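Local coordinates for putative lipoprotein LppA (PDB 2V7S) that is of unknown function but, as a putative lipoprotein confined to pathogenic mycobacteria, is probably tethered to the cell membrane by a lipid anchor, at residues A74-F88 with V120-A134. Residues are numbered along the deposited sequence; the frame is centred on the assembly and turned at random.
Sequences ADRVSAAIPGQTWKF and VMFGATFSAEDFKIA. With GOL (glycerol), chain B.
From helix 74-80, Val77 meets Phe122, Phe126 and Ala134: CG1 lies 3.7 Å from Phe126 CE2, at the ring edge, and also touches Phe122 CE2 and the Ala134 methyl. With CG1 anti to the backbone N (chi1 170°), CG2 is left to pack on Ala134. Ile81, just past the helix, reaches the same edge of Phe126, its CD1 in the ring plane and 3.6 Å from CE2, while its CG2 rests against the Asp130 carboxylate. Phe126 directs its CZ over the centre of the Phe122 ring in a T-shaped contact, and the opposite face of Phe122 takes Val120 CG1. The Gln84 side chain runs across those of Phe122 and Phe126 at about a right angle, with its amide plane 54° and 57° from the two rings; one end of the amide sits over a face of Phe126, toward its rim.

Past the type II turn Ile81-Gln84, strand 86-88 pairs antiparallel with strand 120-122 as the outermost strand, within this chain, of a six-stranded antiparallel sheet; helix 59-80 packs on both rings through Val77, and helix 128-143 brings Ala134 to Val77 and Phe126. Lys87 and Met121 form the hydrogen-bonded pair: Met121 N gives a nearly straight bond to Lys87 O at 2.8 Å, and Lys87 N returns one to Met121 O. Gly123 N donates another hydrogen bond to Thr85 O.

On the face carrying Trp86, Phe88 and Phe122, the indole lies with Ala74 CB 3.3 Å above its plane, over the centre. Trp86 NE1 donates to Asp75 OD1 at 2.8 Å, which fixes the ring's rotation against the helix. Phe88 CE2 meets Val120 CG2 at 3.7 Å. On the other face a glycerol, probably from the crystallisation liquor, donates from O2 to Met121 O and shares a hydrogen bond with Thr85 OG1.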
loop_
_atom_site.group_PDB
_atom_site.type_symbol
_atom_site.label_atom_id
_atom_site.label_comp_id
_atom_site.label_asym_id
_atom_site.label_seq_id
_atom_site.Cartn_x
_atom_site.Cartn_y
_atom_site.Cartn_z
ATOM N N ALA A 74 -32.796 18.714 -4.468
ATOM C CA ALA A 74 -33.455 19.216 -5.674
ATOM C C ALA A 74 -34.865 19.714 -5.330
ATOM O O ALA A 74 -35.280 20.762 -5.822
ATOM C CB ALA A 74 -33.489 18.103 -6.745
ATOM N N ASP A 75 -35.593 18.966 -4.502
ATOM C CA ASP A 75 -36.947 19.354 -4.057
ATOM C C ASP A 75 -36.953 20.647 -3.256
ATOM O O ASP A 75 -37.756 21.519 -3.527
ATOM C CB ASP A 75 -37.642 18.242 -3.249
ATOM C CG ASP A 75 -38.276 17.205 -4.146
ATOM O OD1 ASP A 75 -38.584 17.536 -5.299
ATOM O OD2 ASP A 75 -38.491 16.069 -3.715
ATOM N N ARG A 76 -36.048 20.767 -2.308
ATOM C CA ARG A 76 -35.897 21.951 -1.469
ATOM C C ARG A 76 -35.469 23.151 -2.359
ATOM O O ARG A 76 -35.940 24.273 -2.182
ATOM C CB ARG A 76 -34.820 21.669 -0.398
ATOM C CG ARG A 76 -35.261 20.736 0.802
ATOM C CD ARG A 76 -34.205 20.798 1.901
ATOM N NE ARG A 76 -34.233 22.164 2.428
ATOM C CZ ARG A 76 -33.271 22.767 3.106
ATOM N NH1 ARG A 76 -33.455 24.022 3.497
ATOM N NH2 ARG A 76 -32.143 22.138 3.393
ATOM N N VAL A 77 -34.596 22.888 -3.330
ATOM C CA VAL A 77 -34.154 23.956 -4.244
ATOM C C VAL A 77 -35.327 24.462 -5.063
ATOM O O VAL A 77 -35.566 25.666 -5.144
ATOM C CB VAL A 77 -32.960 23.537 -5.151
ATOM C CG1 VAL A 77 -32.730 24.596 -6.235
ATOM C CG2 VAL A 77 -31.702 23.394 -4.302
ATOM N N SER A 78 -36.064 23.538 -5.658
ATOM C CA SER A 78 -37.248 23.868 -6.456
ATOM C C SER A 78 -38.330 24.561 -5.629
ATOM O O SER A 78 -39.044 25.434 -6.142
ATOM C CB SER A 78 -37.805 22.608 -7.100
ATOM O OG SER A 78 -36.878 22.116 -8.056
ATOM N N ALA A 79 -38.447 24.206 -4.352
ATOM C CA ALA A 79 -39.446 24.844 -3.495
ATOM C C ALA A 79 -39.016 26.236 -2.991
ATOM O O ALA A 79 -39.857 27.074 -2.646
ATOM C CB ALA A 79 -39.838 23.938 -2.358
ATOM N N ALA A 80 -37.714 26.499 -2.981
ATOM C CA ALA A 80 -37.197 27.788 -2.533
ATOM C C ALA A 80 -37.209 28.794 -3.689
ATOM O O ALA A 80 -37.251 30.010 -3.462
ATOM C CB ALA A 80 -35.774 27.623 -1.950
ATOM N N ILE A 81 -37.175 28.282 -4.921
ATOM C CA ILE A 81 -36.981 29.120 -6.121
ATOM C C ILE A 81 -38.135 29.049 -7.143
ATOM O O ILE A 81 -38.345 27.991 -7.769
ATOM C CB ILE A 81 -35.596 28.861 -6.811
ATOM C CG1 ILE A 81 -34.451 29.220 -5.848
ATOM C CG2 ILE A 81 -35.478 29.671 -8.107
ATOM C CD1 ILE A 81 -33.201 28.357 -6.043
ATOM N N PRO A 82 -38.835 30.201 -7.358
ATOM C CA PRO A 82 -40.068 30.330 -8.158
ATOM C C PRO A 82 -39.920 29.781 -9.553
ATOM O O PRO A 82 -39.075 30.256 -10.330
ATOM C CB PRO A 82 -40.284 31.849 -8.250
ATOM C CG PRO A 82 -39.547 32.429 -7.149
ATOM C CD PRO A 82 -38.409 31.517 -6.820
ATOM N N GLY A 83 -40.701 28.757 -9.859
ATOM C CA GLY A 83 -40.700 28.194 -11.201
ATOM C C GLY A 83 -39.555 27.238 -11.499
ATOM O O GLY A 83 -39.465 26.730 -12.615
ATOM N N GLN A 84 -38.674 26.983 -10.526
ATOM C CA GLN A 84 -37.618 25.990 -10.761
ATOM C C GLN A 84 -38.185 24.561 -10.754
ATOM O O GLN A 84 -39.088 24.229 -9.984
ATOM C CB GLN A 84 -36.408 26.156 -9.825
ATOM C CG GLN A 84 -35.166 25.242 -10.141
ATOM C CD GLN A 84 -34.496 25.518 -11.490
ATOM O OE1 GLN A 84 -33.501 26.232 -11.574
ATOM N NE2 GLN A 84 -35.008 24.909 -12.536
ATOM N N THR A 85 -37.688 23.746 -11.672
ATOM C CA THR A 85 -38.075 22.347 -11.773
ATOM C C THR A 85 -36.794 21.474 -11.877
ATOM O O THR A 85 -35.689 21.989 -12.088
ATOM C CB THR A 85 -38.939 22.106 -13.039
ATOM O OG1 THR A 85 -38.199 22.477 -14.210
ATOM C CG2 THR A 85 -40.266 22.909 -12.993
ATOM N N TRP A 86 -36.954 20.168 -11.743
ATOM C CA TRP A 86 -35.831 19.247 -11.872
ATOM C C TRP A 86 -36.301 17.873 -12.299
ATOM O O TRP A 86 -37.483 17.543 -12.196
ATOM C CB TRP A 86 -35.036 19.141 -10.563
ATOM C CG TRP A 86 -35.761 18.435 -9.445
ATOM C CD1 TRP A 86 -36.667 18.979 -8.570
ATOM C CD2 TRP A 86 -35.652 17.053 -9.102
ATOM N NE1 TRP A 86 -37.112 18.011 -7.689
ATOM C CE2 TRP A 86 -36.518 16.818 -8.005
ATOM C CE3 TRP A 86 -34.905 15.991 -9.614
ATOM C CZ2 TRP A 86 -36.645 15.553 -7.388
ATOM C CZ3 TRP A 86 -35.032 14.715 -9.016
ATOM C CH2 TRP A 86 -35.891 14.523 -7.896
ATOM N N LYS A 87 -35.351 17.080 -12.786
ATOM C CA LYS A 87 -35.565 15.643 -13.002
ATOM C C LYS A 87 -34.215 14.943 -12.827
ATOM O O LYS A 87 -33.157 15.582 -12.952
ATOM C CB LYS A 87 -36.103 15.384 -14.415
ATOM C CG LYS A 87 -35.126 15.752 -15.541
ATOM C CD LYS A 87 -35.745 15.545 -16.945
ATOM C CE LYS A 87 -34.680 15.605 -18.030
ATOM N NZ LYS A 87 -35.157 14.993 -19.370
ATOM N N PHE A 88 -34.256 13.643 -12.543
ATOM C CA PHE A 88 -33.101 12.824 -12.714
ATOM C C PHE A 88 -32.822 12.738 -14.192
ATOM O O PHE A 88 -33.717 12.571 -14.991
ATOM C CB PHE A 88 -33.295 11.442 -12.098
ATOM C CG PHE A 88 -33.248 11.469 -10.616
ATOM C CD1 PHE A 88 -34.359 11.109 -9.865
ATOM C CD2 PHE A 88 -32.087 11.890 -9.968
ATOM C CE1 PHE A 88 -34.302 11.156 -8.440
ATOM C CE2 PHE A 88 -32.007 11.936 -8.584
ATOM C CZ PHE A 88 -33.128 11.576 -7.816
ATOM N N VAL A 120 -28.898 14.994 -11.329
ATOM C CA VAL A 120 -30.082 15.827 -11.274
ATOM C C VAL A 120 -29.878 16.930 -12.314
ATOM O O VAL A 120 -28.804 17.541 -12.341
ATOM C CB VAL A 120 -30.272 16.441 -9.880
ATOM C CG1 VAL A 120 -31.236 17.641 -9.952
ATOM C CG2 VAL A 120 -30.824 15.381 -8.860
HETATM N N MSE A 121 -30.883 17.150 -13.178
HETATM C CA MSE A 121 -30.859 18.249 -14.153
HETATM C C MSE A 121 -31.941 19.279 -13.802
HETATM O O MSE A 121 -33.118 18.907 -13.715
HETATM C CB MSE A 121 -31.219 17.689 -15.520
HETATM C CG MSE A 121 -31.345 18.767 -16.590
HETATM SE SE MSE A 121 -29.565 19.293 -17.149
HETATM C CE MSE A 121 -29.091 17.584 -18.066
ATOM N N PHE A 122 -31.588 20.562 -13.662
ATOM C CA PHE A 122 -32.620 21.570 -13.333
ATOM C C PHE A 122 -33.217 22.105 -14.645
ATOM O O PHE A 122 -32.568 22.055 -15.674
ATOM C CB PHE A 122 -32.073 22.708 -12.453
ATOM C CG PHE A 122 -31.701 22.253 -11.049
ATOM C CD1 PHE A 122 -30.387 21.908 -10.751
ATOM C CD2 PHE A 122 -32.670 22.170 -10.053
ATOM C CE1 PHE A 122 -30.038 21.463 -9.455
ATOM C CE2 PHE A 122 -32.340 21.697 -8.740
ATOM C CZ PHE A 122 -30.991 21.378 -8.471
ATOM N N GLY A 123 -34.468 22.539 -14.600
ATOM C CA GLY A 123 -35.184 22.988 -15.795
ATOM C C GLY A 123 -34.661 24.330 -16.268
ATOM O O GLY A 123 -34.378 24.530 -17.477
ATOM N N ALA A 124 -34.541 25.254 -15.327
ATOM C CA ALA A 124 -34.105 26.624 -15.626
ATOM C C ALA A 124 -32.699 26.871 -15.097
ATOM O O ALA A 124 -32.251 26.186 -14.138
ATOM C CB ALA A 124 -35.072 27.633 -15.009
ATOM N N THR A 125 -31.998 27.837 -15.689
ATOM C CA THR A 125 -30.726 28.249 -15.090
ATOM C C THR A 125 -31.036 29.179 -13.897
ATOM O O THR A 125 -32.127 29.761 -13.824
ATOM C CB THR A 125 -29.795 28.926 -16.105
ATOM O OG1 THR A 125 -30.439 30.048 -16.692
ATOM C CG2 THR A 125 -29.417 27.936 -17.221
ATOM N N PHE A 126 -30.065 29.327 -13.009
ATOM C CA PHE A 126 -30.198 30.148 -11.811
ATOM C C PHE A 126 -29.597 31.518 -12.081
ATOM O O PHE A 126 -28.553 31.617 -12.730
ATOM C CB PHE A 126 -29.393 29.497 -10.677
ATOM C CG PHE A 126 -29.924 28.169 -10.232
ATOM C CD1 PHE A 126 -29.414 26.988 -10.751
ATOM C CD2 PHE A 126 -30.909 28.086 -9.236
ATOM C CE1 PHE A 126 -29.896 25.735 -10.315
ATOM C CE2 PHE A 126 -31.413 26.831 -8.811
ATOM C CZ PHE A 126 -30.888 25.649 -9.357
ATOM N N SER A 127 -30.259 32.571 -11.600
ATOM C CA SER A 127 -29.623 33.886 -11.482
ATOM C C SER A 127 -28.568 33.792 -10.369
ATOM O O SER A 127 -28.485 32.779 -9.673
ATOM C CB SER A 127 -30.662 34.940 -11.101
ATOM O OG SER A 127 -31.084 34.688 -9.760
ATOM N N ALA A 128 -27.769 34.851 -10.197
ATOM C CA ALA A 128 -26.784 34.907 -9.100
ATOM C C ALA A 128 -27.437 34.767 -7.728
ATOM O O ALA A 128 -26.973 33.988 -6.879
ATOM C CB ALA A 128 -25.956 36.208 -9.186
ATOM N N GLU A 129 -28.550 35.467 -7.525
ATOM C CA GLU A 129 -29.258 35.397 -6.232
ATOM C C GLU A 129 -29.849 34.006 -5.966
ATOM O O GLU A 129 -29.715 33.450 -4.861
ATOM C CB GLU A 129 -30.362 36.455 -6.170
ATOM C CG GLU A 129 -30.653 36.995 -4.786
ATOM N N ASP A 130 -30.513 33.448 -6.963
ATOM C CA ASP A 130 -31.088 32.127 -6.806
ATOM C C ASP A 130 -30.008 31.064 -6.633
ATOM O O ASP A 130 -30.206 30.082 -5.923
ATOM C CB ASP A 130 -32.080 31.809 -7.932
ATOM C CG ASP A 130 -33.348 32.683 -7.855
ATOM O OD1 ASP A 130 -33.670 33.172 -6.742
ATOM O OD2 ASP A 130 -34.002 32.914 -8.893
ATOM N N PHE A 131 -28.871 31.264 -7.277
ATOM C CA PHE A 131 -27.762 30.333 -7.140
ATOM C C PHE A 131 -27.244 30.274 -5.692
ATOM O O PHE A 131 -27.005 29.188 -5.179
ATOM C CB PHE A 131 -26.628 30.629 -8.121
ATOM C CG PHE A 131 -25.618 29.488 -8.236
ATOM C CD1 PHE A 131 -24.397 29.557 -7.582
ATOM C CD2 PHE A 131 -25.910 28.355 -9.015
ATOM C CE1 PHE A 131 -23.463 28.503 -7.669
ATOM C CE2 PHE A 131 -24.983 27.289 -9.118
ATOM C CZ PHE A 131 -23.764 27.365 -8.449
ATOM N N LYS A 132 -27.100 31.434 -5.053
ATOM C CA LYS A 132 -26.682 31.489 -3.653
ATOM C C LYS A 132 -27.695 30.767 -2.777
ATOM O O LYS A 132 -27.319 30.055 -1.856
ATOM C CB LYS A 132 -26.508 32.934 -3.155
ATOM C CG LYS A 132 -25.580 33.823 -3.982
ATOM C CD LYS A 132 -25.255 35.144 -3.226
ATOM C CE LYS A 132 -25.357 36.407 -4.122
ATOM N NZ LYS A 132 -24.108 36.856 -4.849
ATOM N N ILE A 133 -28.986 30.947 -3.051
ATOM C CA ILE A 133 -30.004 30.211 -2.303
ATOM C C ILE A 133 -29.850 28.695 -2.463
ATOM O O ILE A 133 -29.857 27.925 -1.482
ATOM C CB ILE A 133 -31.442 30.696 -2.648
ATOM C CG1 ILE A 133 -31.702 32.082 -2.049
ATOM C CG2 ILE A 133 -32.498 29.680 -2.155
ATOM C CD1 ILE A 133 -32.661 32.934 -2.872
ATOM N N ALA A 134 -29.702 28.243 -3.705
ATOM C CA ALA A 134 -29.596 26.805 -3.950
ATOM C C ALA A 134 -28.310 26.263 -3.302
ATOM O O ALA A 134 -28.309 25.155 -2.744
ATOM C CB ALA A 134 -29.587 26.538 -5.436
HETATM C C1 GOL B . -35.672 20.182 -17.996
HETATM O O1 GOL B . -34.273 20.362 -18.158
HETATM C C2 GOL B . -35.961 19.779 -16.556
HETATM O O2 GOL B . -34.863 19.076 -16.032
HETATM C C3 GOL B . -37.243 18.966 -16.451
HETATM O O3 GOL B . -38.117 19.598 -15.549
#